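PDB 3GYB: transcriptional regulators (LACI-FAMILY TRANSCRIPTIONAL REGULATORY PROTEIN) from Corynebacterium glutamicum, which probably binds regulatory DNA sequences as a transcription factor of the LacI family, carrying a periplasmic-binding-protein-like domain. Local coordinates for residues A[9-15]-A[38-44]; A[61-67]-A[79-85]; A[158-164]-A[184-190]; A[237-241]-A[253-259]. All blocks are in the same frame, centred on the assembly; numbering follows the deposited sequence.

Contact 1 (A[9-15]-A[38-44])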
loop_
_atom_site.group_PDB
_atom_site.type_symbol
_atom_site.label_atom_id
_atom_site.label_comp_id
_atom_site.label_asym_id
_atom_site.label_seq_id
_atom_site.Cartn_x
_atom_site.Cartn_y
_atom_site.Cartn_z
ATOM N N ALA A 9 17.299 -8.648 6.671
ATOM C CA ALA A 9 16.112 -8.075 7.292
ATOM C C ALA A 9 15.902 -6.679 6.721
ATOM O O ALA A 9 16.848 -5.905 6.597
ATOM C CB ALA A 9 16.296 -8.001 8.807
ATOM N N VAL A 10 14.663 -6.363 6.364
ATOM C CA VAL A 10 14.349 -5.054 5.818
ATOM C C VAL A 10 13.346 -4.379 6.747
ATOM O O VAL A 10 12.240 -4.883 6.949
ATOM C CB VAL A 10 13.748 -5.178 4.401
ATOM C CG1 VAL A 10 13.490 -3.793 3.824
ATOM C CG2 VAL A 10 14.705 -5.955 3.502
ATOM N N LEU A 11 13.734 -3.242 7.316
ATOM C CA LEU A 11 12.860 -2.523 8.235
ATOM C C LEU A 11 12.139 -1.342 7.601
ATOM O O LEU A 11 12.770 -0.443 7.045
ATOM C CB LEU A 11 13.660 -2.029 9.448
ATOM C CG LEU A 11 14.008 -3.052 10.534
ATOM C CD1 LEU A 11 14.891 -4.161 9.974
ATOM C CD2 LEU A 11 14.714 -2.333 11.667
ATOM N N ILE A 12 10.810 -1.350 7.677
ATOM C CA ILE A 12 10.015 -0.249 7.146
ATOM C C ILE A 12 9.093 0.206 8.264
ATOM O O ILE A 12 8.941 -0.492 9.266
ATOM C CB ILE A 12 9.164 -0.668 5.932
ATOM C CG1 ILE A 12 8.186 -1.768 6.342
ATOM C CG2 ILE A 12 10.075 -1.126 4.797
ATOM C CD1 ILE A 12 7.107 -2.032 5.305
ATOM N N ASP A 13 8.475 1.369 8.108
ATOM C CA ASP A 13 7.602 1.870 9.157
ATOM C C ASP A 13 6.165 1.388 9.141
ATOM O O ASP A 13 5.661 0.901 10.150
ATOM C CB ASP A 13 7.560 3.400 9.145
ATOM C CG ASP A 13 8.810 4.022 9.707
ATOM O OD1 ASP A 13 9.229 3.608 10.805
ATOM O OD2 ASP A 13 9.366 4.926 9.053
ATOM N N ASP A 14 5.517 1.510 7.990
ATOM C CA ASP A 14 4.096 1.196 7.898
ATOM C C ASP A 14 3.696 0.607 6.544
ATOM O O ASP A 14 3.965 1.194 5.504
ATOM C CB ASP A 14 3.366 2.517 8.167
ATOM C CG ASP A 14 1.865 2.391 8.190
ATOM O OD1 ASP A 14 1.333 1.302 7.911
ATOM O OD2 ASP A 14 1.223 3.420 8.489
ATOM N N TYR A 15 3.048 -0.555 6.561
ATOM C CA TYR A 15 2.612 -1.196 5.324
ATOM C C TYR A 15 1.589 -0.341 4.573
ATOM O O TYR A 15 1.394 -0.518 3.368
ATOM C CB TYR A 15 2.011 -2.576 5.625
ATOM C CG TYR A 15 3.050 -3.651 5.850
ATOM C CD1 TYR A 15 3.846 -4.099 4.795
ATOM C CD2 TYR A 15 3.256 -4.204 7.112
ATOM C CE1 TYR A 15 4.825 -5.068 4.990
ATOM C CE2 TYR A 15 4.240 -5.178 7.321
ATOM C CZ TYR A 15 5.017 -5.600 6.252
ATOM O OH TYR A 15 5.994 -6.550 6.436
ATOM N N LEU A 38 14.839 -12.211 1.686
ATOM C CA LEU A 38 14.448 -11.040 2.466
ATOM C C LEU A 38 13.220 -11.241 3.336
ATOM O O LEU A 38 12.303 -11.960 2.966
ATOM C CB LEU A 38 14.156 -9.867 1.529
ATOM C CG LEU A 38 15.115 -9.595 0.370
ATOM C CD1 LEU A 38 14.580 -8.436 -0.458
ATOM C CD2 LEU A 38 16.502 -9.283 0.900
ATOM N N SER A 39 13.212 -10.584 4.493
ATOM C CA SER A 39 12.067 -10.636 5.397
ATOM C C SER A 39 11.873 -9.219 5.919
ATOM O O SER A 39 12.846 -8.522 6.219
ATOM C CB SER A 39 12.312 -11.602 6.556
ATOM O OG SER A 39 11.104 -11.821 7.272
ATOM N N VAL A 40 10.619 -8.793 6.019
ATOM C CA VAL A 40 10.301 -7.444 6.458
ATOM C C VAL A 40 9.840 -7.313 7.905
ATOM O O VAL A 40 9.053 -8.117 8.406
ATOM C CB VAL A 40 9.219 -6.819 5.538
ATOM C CG1 VAL A 40 8.834 -5.435 6.039
ATOM C CG2 VAL A 40 9.750 -6.727 4.106
ATOM N N ILE A 41 10.353 -6.278 8.561
ATOM C CA ILE A 41 10.019 -5.951 9.943
ATOM C C ILE A 41 9.446 -4.535 9.880
ATOM O O ILE A 41 10.052 -3.656 9.275
ATOM C CB ILE A 41 11.291 -5.935 10.831
ATOM C CG1 ILE A 41 11.918 -7.331 10.887
ATOM C CG2 ILE A 41 10.954 -5.416 12.230
ATOM C CD1 ILE A 41 11.099 -8.364 11.633
ATOM N N ASP A 42 8.279 -4.302 10.477
ATOM C CA ASP A 42 7.711 -2.962 10.444
ATOM C C ASP A 42 7.826 -2.328 11.830
ATOM O O ASP A 42 8.387 -2.932 12.746
ATOM C CB ASP A 42 6.253 -3.002 9.952
ATOM C CG ASP A 42 5.264 -3.360 11.044
ATOM O OD1 ASP A 42 5.665 -4.000 12.038
ATOM O OD2 ASP A 42 4.071 -3.006 10.892
ATOM N N SER A 43 7.323 -1.111 11.991
ATOM C CA SER A 43 7.423 -0.449 13.287
ATOM C C SER A 43 6.110 -0.425 14.062
ATOM O O SER A 43 6.055 0.104 15.173
ATOM C CB SER A 43 7.923 0.987 13.106
ATOM O OG SER A 43 6.927 1.790 12.495
ATOM N N LEU A 44 5.059 -1.002 13.492
ATOM C CA LEU A 44 3.758 -0.993 14.152
ATOM C C LEU A 44 3.221 -2.358 14.569
ATOM O O LEU A 44 2.424 -2.450 15.505
ATOM C CB LEU A 44 2.723 -0.321 13.245
ATOM C CG LEU A 44 2.986 1.119 12.806
ATOM C CD1 LEU A 44 1.929 1.546 11.797
ATOM C CD2 LEU A 44 2.969 2.033 14.019
HETATM O O HOH W 1 2.438 -1.488 9.275
#
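Ser-43 meets Asp-13 with its OG set between its own backbone N and carbonyl carbon (chi1 70°), a torsion that turns the hydroxyl onto a carbonyl the backbone N of Ser-43 already reaches. OG donates to Asp-13 O at 2.8 Å, and Ser-43 N reaches the same oxygen at 3.2 Å. The donors arrive from opposite faces of the carbonyl plane and fix Asp-13 O from two sides. Ile-12 likewise holds CG1 between N and C (chi1 61°). Its CG1 lies 3.7 Å from Val-40 CG1, the side chains crossing at about a right angle, while its CD1 sits 3.8 Å above the plane of the Tyr-15 ring, toward the rim. Tyr-15 OH and CZ meet Val-40 CG1, the side chains coming from opposite directions, and the buried OH has no polar partner in the model. A water at 2.8 Å from Asp-42 OD2 donates to it and accepts from Tyr-15 N. Thr-45 and Ser-46 hold the same carboxylate. Behind this end, parallel pairing runs through Val-10 O, which accepts from Ile-41 N at 2.8 Å, and through Ile-12 N bonded to Ile-41 O. The two strands and helix 21-31 form a beta-alpha-beta unit. Helix 52-57 packs on Leu-11 and Ile-41, helix 21-31 on Val-40, strand 63-67 pairs with the far edge of strand 7-12, and backbone hydrogen bonds from Leu-38 and Val-40 reach the second subunit.

Contact 2 (A[61-67]-A[79-85])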
loop_
_atom_site.group_PDB
_atom_site.type_symbol
_atom_site.label_atom_id
_atom_site.label_comp_id
_atom_site.label_asym_id
_atom_site.label_seq_id
_atom_site.Cartn_x
_atom_site.Cartn_y
_atom_site.Cartn_z
ATOM N N PRO A 61 20.094 -12.255 10.874
ATOM C CA PRO A 61 20.332 -11.863 9.484
ATOM C C PRO A 61 21.806 -11.580 9.210
ATOM O O PRO A 61 22.540 -11.169 10.109
ATOM C CB PRO A 61 19.470 -10.614 9.340
ATOM C CG PRO A 61 19.626 -9.973 10.691
ATOM C CD PRO A 61 19.478 -11.151 11.635
ATOM N N ASP A 62 22.232 -11.809 7.971
ATOM C CA ASP A 62 23.613 -11.546 7.578
ATOM C C ASP A 62 23.791 -10.036 7.442
ATOM O O ASP A 62 24.875 -9.501 7.679
ATOM C CB ASP A 62 23.944 -12.205 6.234
ATOM C CG ASP A 62 23.951 -13.723 6.301
ATOM O OD1 ASP A 62 23.904 -14.286 7.413
ATOM O OD2 ASP A 62 24.017 -14.354 5.225
ATOM N N GLY A 63 22.712 -9.362 7.049
ATOM C CA GLY A 63 22.739 -7.921 6.879
ATOM C C GLY A 63 21.364 -7.331 7.133
ATOM O O GLY A 63 20.370 -8.060 7.184
ATOM N N ILE A 64 21.304 -6.014 7.292
ATOM C CA ILE A 64 20.038 -5.342 7.560
ATOM C C ILE A 64 19.893 -4.055 6.758
ATOM O O ILE A 64 20.817 -3.251 6.686
ATOM C CB ILE A 64 19.923 -4.975 9.067
ATOM C CG1 ILE A 64 20.036 -6.236 9.922
ATOM C CG2 ILE A 64 18.604 -4.254 9.343
ATOM C CD1 ILE A 64 20.206 -5.946 11.409
ATOM N N ILE A 65 18.736 -3.873 6.131
ATOM C CA ILE A 65 18.471 -2.643 5.404
ATOM C C ILE A 65 17.495 -1.896 6.308
ATOM O O ILE A 65 16.424 -2.416 6.629
ATOM C CB ILE A 65 17.788 -2.895 4.033
ATOM C CG1 ILE A 65 18.755 -3.598 3.076
ATOM C CG2 ILE A 65 17.319 -1.567 3.443
ATOM C CD1 ILE A 65 19.969 -2.753 2.671
ATOM N N ILE A 66 17.872 -0.702 6.747
ATOM C CA ILE A 66 17.004 0.085 7.611
ATOM C C ILE A 66 16.329 1.177 6.794
ATOM O O ILE A 66 16.954 2.172 6.425
ATOM C CB ILE A 66 17.796 0.729 8.764
ATOM C CG1 ILE A 66 18.495 -0.361 9.577
ATOM C CG2 ILE A 66 16.862 1.529 9.658
ATOM C CD1 ILE A 66 19.392 0.178 10.670
ATOM N N ALA A 67 15.048 0.976 6.503
ATOM C CA ALA A 67 14.285 1.945 5.728
ATOM C C ALA A 67 13.200 2.544 6.614
ATOM O O ALA A 67 12.094 2.833 6.157
ATOM C CB ALA A 67 13.674 1.273 4.509
ATOM N N LEU A 79 26.349 -5.562 15.976
ATOM C CA LEU A 79 25.274 -5.511 14.991
ATOM C C LEU A 79 25.802 -5.892 13.610
ATOM O O LEU A 79 26.908 -5.509 13.232
ATOM C CB LEU A 79 24.678 -4.101 14.940
ATOM C CG LEU A 79 23.438 -3.887 14.069
ATOM C CD1 LEU A 79 22.270 -4.667 14.651
ATOM C CD2 LEU A 79 23.105 -2.402 14.007
ATOM N N PRO A 80 25.021 -6.670 12.843
ATOM C CA PRO A 80 25.440 -7.086 11.500
ATOM C C PRO A 80 25.568 -5.862 10.598
ATOM O O PRO A 80 25.095 -4.780 10.944
ATOM C CB PRO A 80 24.301 -8.003 11.050
ATOM C CG PRO A 80 23.768 -8.549 12.341
ATOM C CD PRO A 80 23.758 -7.327 13.221
ATOM N N PRO A 81 26.210 -6.016 9.431
ATOM C CA PRO A 81 26.356 -4.873 8.524
ATOM C C PRO A 81 24.975 -4.345 8.149
ATOM O O PRO A 81 24.047 -5.129 7.945
ATOM C CB PRO A 81 27.077 -5.475 7.322
ATOM C CG PRO A 81 27.891 -6.581 7.937
ATOM C CD PRO A 81 26.910 -7.200 8.905
ATOM N N PHE A 82 24.843 -3.027 8.064
ATOM C CA PHE A 82 23.565 -2.429 7.702
ATOM C C PHE A 82 23.721 -1.197 6.824
ATOM O O PHE A 82 24.777 -0.559 6.789
ATOM C CB PHE A 82 22.768 -2.045 8.955
ATOM C CG PHE A 82 23.364 -0.903 9.730
ATOM C CD1 PHE A 82 24.413 -1.118 10.618
ATOM C CD2 PHE A 82 22.898 0.395 9.545
ATOM C CE1 PHE A 82 24.989 -0.056 11.312
ATOM C CE2 PHE A 82 23.467 1.464 10.233
ATOM C CZ PHE A 82 24.516 1.236 11.119
ATOM N N VAL A 83 22.645 -0.871 6.118
ATOM C CA VAL A 83 22.601 0.288 5.247
ATOM C C VAL A 83 21.263 0.956 5.481
ATOM O O VAL A 83 20.236 0.279 5.566
ATOM C CB VAL A 83 22.694 -0.103 3.752
ATOM C CG1 VAL A 83 22.394 1.107 2.876
ATOM C CG2 VAL A 83 24.084 -0.637 3.439
ATOM N N ILE A 84 21.280 2.276 5.616
ATOM C CA ILE A 84 20.054 3.034 5.810
ATOM C C ILE A 84 19.601 3.424 4.405
ATOM O O ILE A 84 20.363 4.023 3.644
ATOM C CB ILE A 84 20.316 4.290 6.671
ATOM C CG1 ILE A 84 20.813 3.862 8.056
ATOM C CG2 ILE A 84 19.041 5.114 6.806
ATOM C CD1 ILE A 84 21.301 5.009 8.915
ATOM N N ALA A 85 18.365 3.072 4.058
ATOM C CA ALA A 85 17.837 3.355 2.729
ATOM C C ALA A 85 16.568 4.197 2.729
ATOM O O ALA A 85 15.660 3.975 3.527
ATOM C CB ALA A 85 17.575 2.046 1.996
#
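Ile-64 and Ile-66 pair with Phe-82 and Ile-84 in adjacent parallel strands of the Rossmann-like amino-terminal lobe of a periplasmic-binding-protein fold. The first shell is a backbone ladder. Ile-66 N donates to Val-83 O at 2.8 Å with a nearly straight N-H...O angle of 166°. Ala-85 N answers to Ile-66 O at 2.9 Å, but from well above the carbonyl plane, 42° out of it. Ile-64 uses both its N and its O, toward Pro-81 O and Val-83 N.

Side chains fill both surfaces of this ladder. Beside Phe-82, Ile-66 CD1 stops 3.7 Å from ring atom CD2, the two side chains slanting past each other. The ring takes up this place because Phe-82 CG stands between the backbone N and the carbonyl carbon (chi1 69°). On the reverse surface Ile-65 and Val-83 lie side by side, with Ile-65 CD1 4.0 Å from Val-83 CB, and Ile-65 CG2 meets Ala-85 CB at 3.9 Å.

A second shell holds these layers in place. Leu-242 of helix 231-246 packs on both Ile-65 and Val-83, whereas helix 52-57 lies against Ile-66, Leu-79 and Pro-80. At the entrance to the strands the Asp-62 carboxylate is bound by the backbone N of Thr-5 and Gln-6 and by a salt bridge to Arg-4, and its own backbone O rests 3.3 Å from Pro-81 CD.

Contact 3 (A[158-164]-A[184-190])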
loop_
_atom_site.group_PDB
_atom_site.type_symbol
_atom_site.label_atom_id
_atom_site.label_comp_id
_atom_site.label_asym_id
_atom_site.label_seq_id
_atom_site.Cartn_x
_atom_site.Cartn_y
_atom_site.Cartn_z
ATOM N N ALA A 158 3.406 9.959 8.542
ATOM C CA ALA A 158 2.693 10.080 7.281
ATOM C C ALA A 158 1.579 9.045 7.201
ATOM O O ALA A 158 1.837 7.853 7.030
ATOM C CB ALA A 158 3.655 9.892 6.125
ATOM N N VAL A 159 0.341 9.507 7.344
ATOM C CA VAL A 159 -0.823 8.633 7.270
ATOM C C VAL A 159 -1.920 9.356 6.500
ATOM O O VAL A 159 -2.043 10.577 6.575
ATOM C CB VAL A 159 -1.341 8.245 8.671
ATOM C CG1 VAL A 159 -0.348 7.311 9.350
ATOM C CG2 VAL A 159 -1.555 9.486 9.510
ATOM N N GLU A 160 -2.715 8.596 5.754
ATOM C CA GLU A 160 -3.776 9.182 4.951
ATOM C C GLU A 160 -4.802 9.956 5.760
ATOM O O GLU A 160 -5.183 11.057 5.382
ATOM C CB GLU A 160 -4.481 8.092 4.131
ATOM C CG GLU A 160 -5.610 8.581 3.217
ATOM C CD GLU A 160 -6.914 8.855 3.950
ATOM O OE1 GLU A 160 -7.200 8.164 4.952
ATOM O OE2 GLU A 160 -7.670 9.746 3.507
ATOM N N HIS A 161 -5.244 9.395 6.881
ATOM C CA HIS A 161 -6.258 10.078 7.667
ATOM C C HIS A 161 -5.836 11.474 8.103
ATOM O O HIS A 161 -6.637 12.407 8.048
ATOM C CB HIS A 161 -6.657 9.264 8.896
ATOM C CG HIS A 161 -7.842 9.828 9.614
ATOM N ND1 HIS A 161 -9.121 9.753 9.105
ATOM C CD2 HIS A 161 -7.937 10.539 10.764
ATOM C CE1 HIS A 161 -9.952 10.392 9.909
ATOM N NE2 HIS A 161 -9.259 10.878 10.923
ATOM N N ALA A 162 -4.591 11.621 8.540
ATOM C CA ALA A 162 -4.105 12.933 8.960
ATOM C C ALA A 162 -4.013 13.875 7.764
ATOM O O ALA A 162 -4.236 15.075 7.893
ATOM C CB ALA A 162 -2.744 12.804 9.638
ATOM N N GLY A 163 -3.691 13.341 6.590
ATOM C CA GLY A 163 -3.614 14.196 5.424
ATOM C C GLY A 163 -4.991 14.768 5.136
ATOM O O GLY A 163 -5.139 15.923 4.733
ATOM N N TYR A 164 -6.005 13.943 5.372
ATOM C CA TYR A 164 -7.382 14.328 5.146
ATOM C C TYR A 164 -7.820 15.429 6.110
ATOM O O TYR A 164 -8.223 16.502 5.678
ATOM C CB TYR A 164 -8.296 13.105 5.297
ATOM C CG TYR A 164 -9.765 13.416 5.135
ATOM C CD1 TYR A 164 -10.267 13.903 3.928
ATOM C CD2 TYR A 164 -10.659 13.210 6.184
ATOM C CE1 TYR A 164 -11.623 14.178 3.770
ATOM C CE2 TYR A 164 -12.025 13.478 6.035
ATOM C CZ TYR A 164 -12.495 13.962 4.824
ATOM O OH TYR A 164 -13.842 14.220 4.664
ATOM N N ASN A 184 4.428 13.794 1.153
ATOM C CA ASN A 184 4.494 12.478 0.521
ATOM C C ASN A 184 3.152 12.108 -0.093
ATOM O O ASN A 184 2.149 12.775 0.146
ATOM C CB ASN A 184 4.931 11.415 1.526
ATOM C CG ASN A 184 4.090 11.428 2.772
ATOM O OD1 ASN A 184 2.877 11.239 2.714
ATOM N ND2 ASN A 184 4.727 11.673 3.912
ATOM N N ASP A 185 3.150 11.050 -0.901
ATOM C CA ASP A 185 1.934 10.609 -1.578
ATOM C C ASP A 185 0.789 10.174 -0.678
ATOM O O ASP A 185 -0.357 10.542 -0.923
ATOM C CB ASP A 185 2.249 9.454 -2.534
ATOM C CG ASP A 185 2.980 9.903 -3.785
ATOM O OD1 ASP A 185 3.232 11.123 -3.947
ATOM O OD2 ASP A 185 3.297 9.018 -4.618
ATOM N N ILE A 186 1.077 9.385 0.352
ATOM C CA ILE A 186 0.001 8.905 1.208
ATOM C C ILE A 186 -0.719 10.089 1.852
ATOM O O ILE A 186 -1.939 10.085 1.989
ATOM C CB ILE A 186 0.533 7.907 2.274
ATOM C CG1 ILE A 186 -0.640 7.184 2.937
ATOM C CG2 ILE A 186 1.378 8.620 3.307
ATOM C CD1 ILE A 186 -1.485 6.374 1.961
ATOM N N THR A 187 0.034 11.118 2.219
ATOM C CA THR A 187 -0.583 12.301 2.800
ATOM C C THR A 187 -1.419 12.998 1.719
ATOM O O THR A 187 -2.511 13.503 1.991
ATOM C CB THR A 187 0.497 13.257 3.351
ATOM O OG1 THR A 187 1.140 12.627 4.468
ATOM C CG2 THR A 187 -0.122 14.584 3.812
ATOM N N ALA A 188 -0.910 12.999 0.489
ATOM C CA ALA A 188 -1.604 13.632 -0.634
ATOM C C ALA A 188 -2.938 12.954 -0.933
ATOM O O ALA A 188 -3.873 13.604 -1.410
ATOM C CB ALA A 188 -0.712 13.621 -1.888
ATOM N N ILE A 189 -3.021 11.651 -0.674
ATOM C CA ILE A 189 -4.267 10.921 -0.894
ATOM C C ILE A 189 -5.313 11.536 0.029
ATOM O O ILE A 189 -6.474 11.694 -0.347
ATOM C CB ILE A 189 -4.117 9.414 -0.570
ATOM C CG1 ILE A 189 -3.052 8.788 -1.469
ATOM C CG2 ILE A 189 -5.451 8.705 -0.760
ATOM C CD1 ILE A 189 -3.284 9.016 -2.938
ATOM N N GLY A 190 -4.889 11.884 1.244
ATOM C CA GLY A 190 -5.793 12.515 2.189
ATOM C C GLY A 190 -6.193 13.893 1.694
ATOM O O GLY A 190 -7.360 14.295 1.790
HETATM O O HOH W 2 0.083 12.645 6.982
HETATM O O HOH W 3 -8.723 10.416 1.037
#
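Glu-160 reaches across to the 185-190 helix, and its side chain maps the crossing atom by atom. CB sits 4.1 Å from Ile-186 CD1 and close to Ile-186 O. CG, anti to the backbone N (chi1 -179°), is 4.0 Å from Ile-189 CG2, where the two side chains cross at about a right angle. A bend at chi2 turns OE2 toward Gly-190 CA, 3.6 Å away. A water donates to OE2 at 2.8 Å and also to Ile-189 O, tying the tip to the opposite helix.

The helices can come this close, 6.5 Å between short-segment axes at 48°, because glycines meet where they cross. Gly-163 C lies 3.7 Å from Gly-190 C, and Tyr-164 CA makes a CA-H...O contact with Gly-190 O. Asn-184 N-caps the second helix, OD1 accepting from Thr-187 N, and takes an additional bond from Thr-187 OG1. Another water joins that hydroxyl to Val-159 N. The Asn-184 side chain is about 4 Å from that of Asp-212, a magnesium ligand, and about 10 Å from the ion. Helices 160-173 and 185-198 flank strand 179-182 along the chain and pack together, as in the alternating alpha/beta order of a Rossmann-like lobe.

Contact 4 (A[237-241]-A[253-259])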
loop_
_atom_site.group_PDB
_atom_site.type_symbol
_atom_site.label_atom_id
_atom_site.label_comp_id
_atom_site.label_asym_id
_atom_site.label_seq_id
_atom_site.Cartn_x
_atom_site.Cartn_y
_atom_site.Cartn_z
ATOM N N ASN A 237 21.225 0.840 -5.247
ATOM C CA ASN A 237 22.501 1.211 -4.656
ATOM C C ASN A 237 22.650 0.746 -3.218
ATOM O O ASN A 237 23.755 0.423 -2.776
ATOM C CB ASN A 237 22.706 2.720 -4.762
ATOM C CG ASN A 237 22.990 3.163 -6.187
ATOM O OD1 ASN A 237 22.079 3.508 -6.940
ATOM N ND2 ASN A 237 24.262 3.126 -6.570
ATOM N N ALA A 238 21.543 0.695 -2.485
ATOM C CA ALA A 238 21.590 0.238 -1.101
ATOM C C ALA A 238 22.000 -1.234 -1.077
ATOM O O ALA A 238 22.761 -1.663 -0.211
ATOM C CB ALA A 238 20.221 0.413 -0.440
ATOM N N ALA A 239 21.482 -2.008 -2.027
ATOM C CA ALA A 239 21.812 -3.424 -2.109
ATOM C C ALA A 239 23.299 -3.569 -2.433
ATOM O O ALA A 239 24.002 -4.364 -1.808
ATOM C CB ALA A 239 20.963 -4.105 -3.187
ATOM N N LEU A 240 23.777 -2.799 -3.405
ATOM C CA LEU A 240 25.191 -2.862 -3.765
ATOM C C LEU A 240 26.063 -2.457 -2.583
ATOM O O LEU A 240 27.098 -3.074 -2.329
ATOM C CB LEU A 240 25.496 -1.944 -4.951
ATOM C CG LEU A 240 24.940 -2.336 -6.318
ATOM C CD1 LEU A 240 25.371 -1.304 -7.351
ATOM C CD2 LEU A 240 25.448 -3.723 -6.695
ATOM N N LEU A 241 25.653 -1.418 -1.861
ATOM C CA LEU A 241 26.432 -0.948 -0.716
ATOM C C LEU A 241 26.511 -2.010 0.378
ATOM O O LEU A 241 27.578 -2.254 0.941
ATOM C CB LEU A 241 25.829 0.344 -0.146
ATOM C CG LEU A 241 26.596 1.009 1.004
ATOM C CD1 LEU A 241 27.977 1.421 0.522
ATOM C CD2 LEU A 241 25.832 2.227 1.519
ATOM N N PRO A 253 32.054 -1.807 -6.202
ATOM C CA PRO A 253 31.511 -1.149 -7.393
ATOM C C PRO A 253 31.241 0.339 -7.193
ATOM O O PRO A 253 31.418 0.874 -6.099
ATOM C CB PRO A 253 30.234 -1.937 -7.663
ATOM C CG PRO A 253 29.772 -2.272 -6.282
ATOM C CD PRO A 253 31.054 -2.711 -5.602
ATOM N N GLU A 254 30.823 1.003 -8.265
ATOM C CA GLU A 254 30.510 2.422 -8.201
ATOM C C GLU A 254 29.141 2.533 -7.538
ATOM O O GLU A 254 28.143 2.055 -8.075
ATOM C CB GLU A 254 30.463 3.018 -9.610
ATOM C CG GLU A 254 30.325 4.530 -9.648
ATOM C CD GLU A 254 30.294 5.076 -11.064
ATOM O OE1 GLU A 254 29.366 4.715 -11.819
ATOM O OE2 GLU A 254 31.196 5.864 -11.421
ATOM N N ILE A 255 29.104 3.147 -6.360
ATOM C CA ILE A 255 27.859 3.298 -5.622
ATOM C C ILE A 255 27.428 4.755 -5.508
ATOM O O ILE A 255 28.239 5.626 -5.197
ATOM C CB ILE A 255 27.983 2.737 -4.189
ATOM C CG1 ILE A 255 28.567 1.322 -4.221
ATOM C CG2 ILE A 255 26.627 2.734 -3.503
ATOM C CD1 ILE A 255 27.772 0.356 -5.057
HETATM N N MSE A 256 26.146 5.010 -5.761
HETATM C CA MSE A 256 25.583 6.354 -5.644
HETATM C C MSE A 256 24.898 6.432 -4.279
HETATM O O MSE A 256 23.919 5.731 -4.032
HETATM C CB MSE A 256 24.550 6.617 -6.731
HETATM C CG MSE A 256 25.084 6.576 -8.157
HETATM SE SE MSE A 256 26.415 7.902 -8.458
HETATM C CE MSE A 256 25.296 9.450 -8.308
ATOM N N HIS A 257 25.406 7.298 -3.407
ATOM C CA HIS A 257 24.837 7.469 -2.074
ATOM C C HIS A 257 23.673 8.459 -2.078
ATOM O O HIS A 257 22.794 8.393 -1.228
ATOM C CB HIS A 257 25.919 7.946 -1.110
ATOM C CG HIS A 257 26.908 6.884 -0.749
ATOM N ND1 HIS A 257 26.766 6.093 0.371
ATOM C CD2 HIS A 257 28.023 6.444 -1.380
ATOM C CE1 HIS A 257 27.746 5.208 0.411
ATOM N NE2 HIS A 257 28.522 5.398 -0.641
ATOM N N THR A 258 23.686 9.386 -3.027
ATOM C CA THR A 258 22.622 10.378 -3.126
ATOM C C THR A 258 22.071 10.360 -4.544
ATOM O O THR A 258 22.780 10.683 -5.498
ATOM C CB THR A 258 23.138 11.797 -2.794
ATOM O OG1 THR A 258 23.666 11.809 -1.462
ATOM C CG2 THR A 258 22.008 12.815 -2.885
ATOM N N LEU A 259 20.810 9.962 -4.686
ATOM C CA LEU A 259 20.190 9.904 -5.999
ATOM C C LEU A 259 19.345 11.137 -6.270
ATOM O O LEU A 259 18.786 11.733 -5.354
ATOM C CB LEU A 259 19.345 8.635 -6.133
ATOM C CG LEU A 259 20.208 7.375 -6.261
ATOM C CD1 LEU A 259 20.279 6.660 -4.922
ATOM C CD2 LEU A 259 19.638 6.468 -7.333
#
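Pro-253 touches Leu-240 first, its ring atom CG 4.5 Å from Leu-240 CB at the exposed start of the segment. Ile-255 does most of the apolar packing. Its CG1 is anti to the carbonyl carbon (chi1 -50°) and a further bend at chi2 brings CD1 back to the helix, where it lies 3.7 Å from Leu-240 CD1. The other branch, CG2, faces Leu-241 CB at 4.2 Å. Next, selenomethionine Met-256 runs side by side with Asn-237, and its buried backbone O, without a polar partner in the model, is 3.3 Å from Asn-237 CB. Here the chain leads into strand 258-264, consistent with the strand that passes between the lobes in the periplasmic-binding-protein fold. The His-257 and Leu-241 side chains cross at about a right angle: His-257 CE1 is 3.7 Å from Leu-241 CD2 and 3.8 Å from CD1. A hydrogen bond from His-257 ND1 to Ser-97 O limits rotation of the ring, while Ile-255 CG2 lies over one face toward the rim. With Leu-259 the strand has begun, bonded through its backbone to Ala-99 and Asp-101, and the leucine side chain crosses Asn-237 obliquely while packing on Val-98.

Overall arrangement
Contacts 1 and 2 share one sheet: strands 7-12 and 63-67 are neighbours, and Leu-11 O lies 2.7 Å from Ala-67 N. Both rest on parallel backbone bonding, but contact 1 is the more buried and its outer strand reaches the second subunit. Contact 4 puts helix 231-246 against the Ile-65/Val-83 face of the contact 2 strands, with Ala-238 CB 4.0 Å from Ala-85 CB. It is partly exposed and chiefly apolar. Contact 3 lies far from contacts 2 and 4, its centre about 28 Å from that of contact 2, but brushes contact 1. It replaces strand pairing with close glycine packing, bridging waters and a helix cap, and like contact 1 it touches the second subunit.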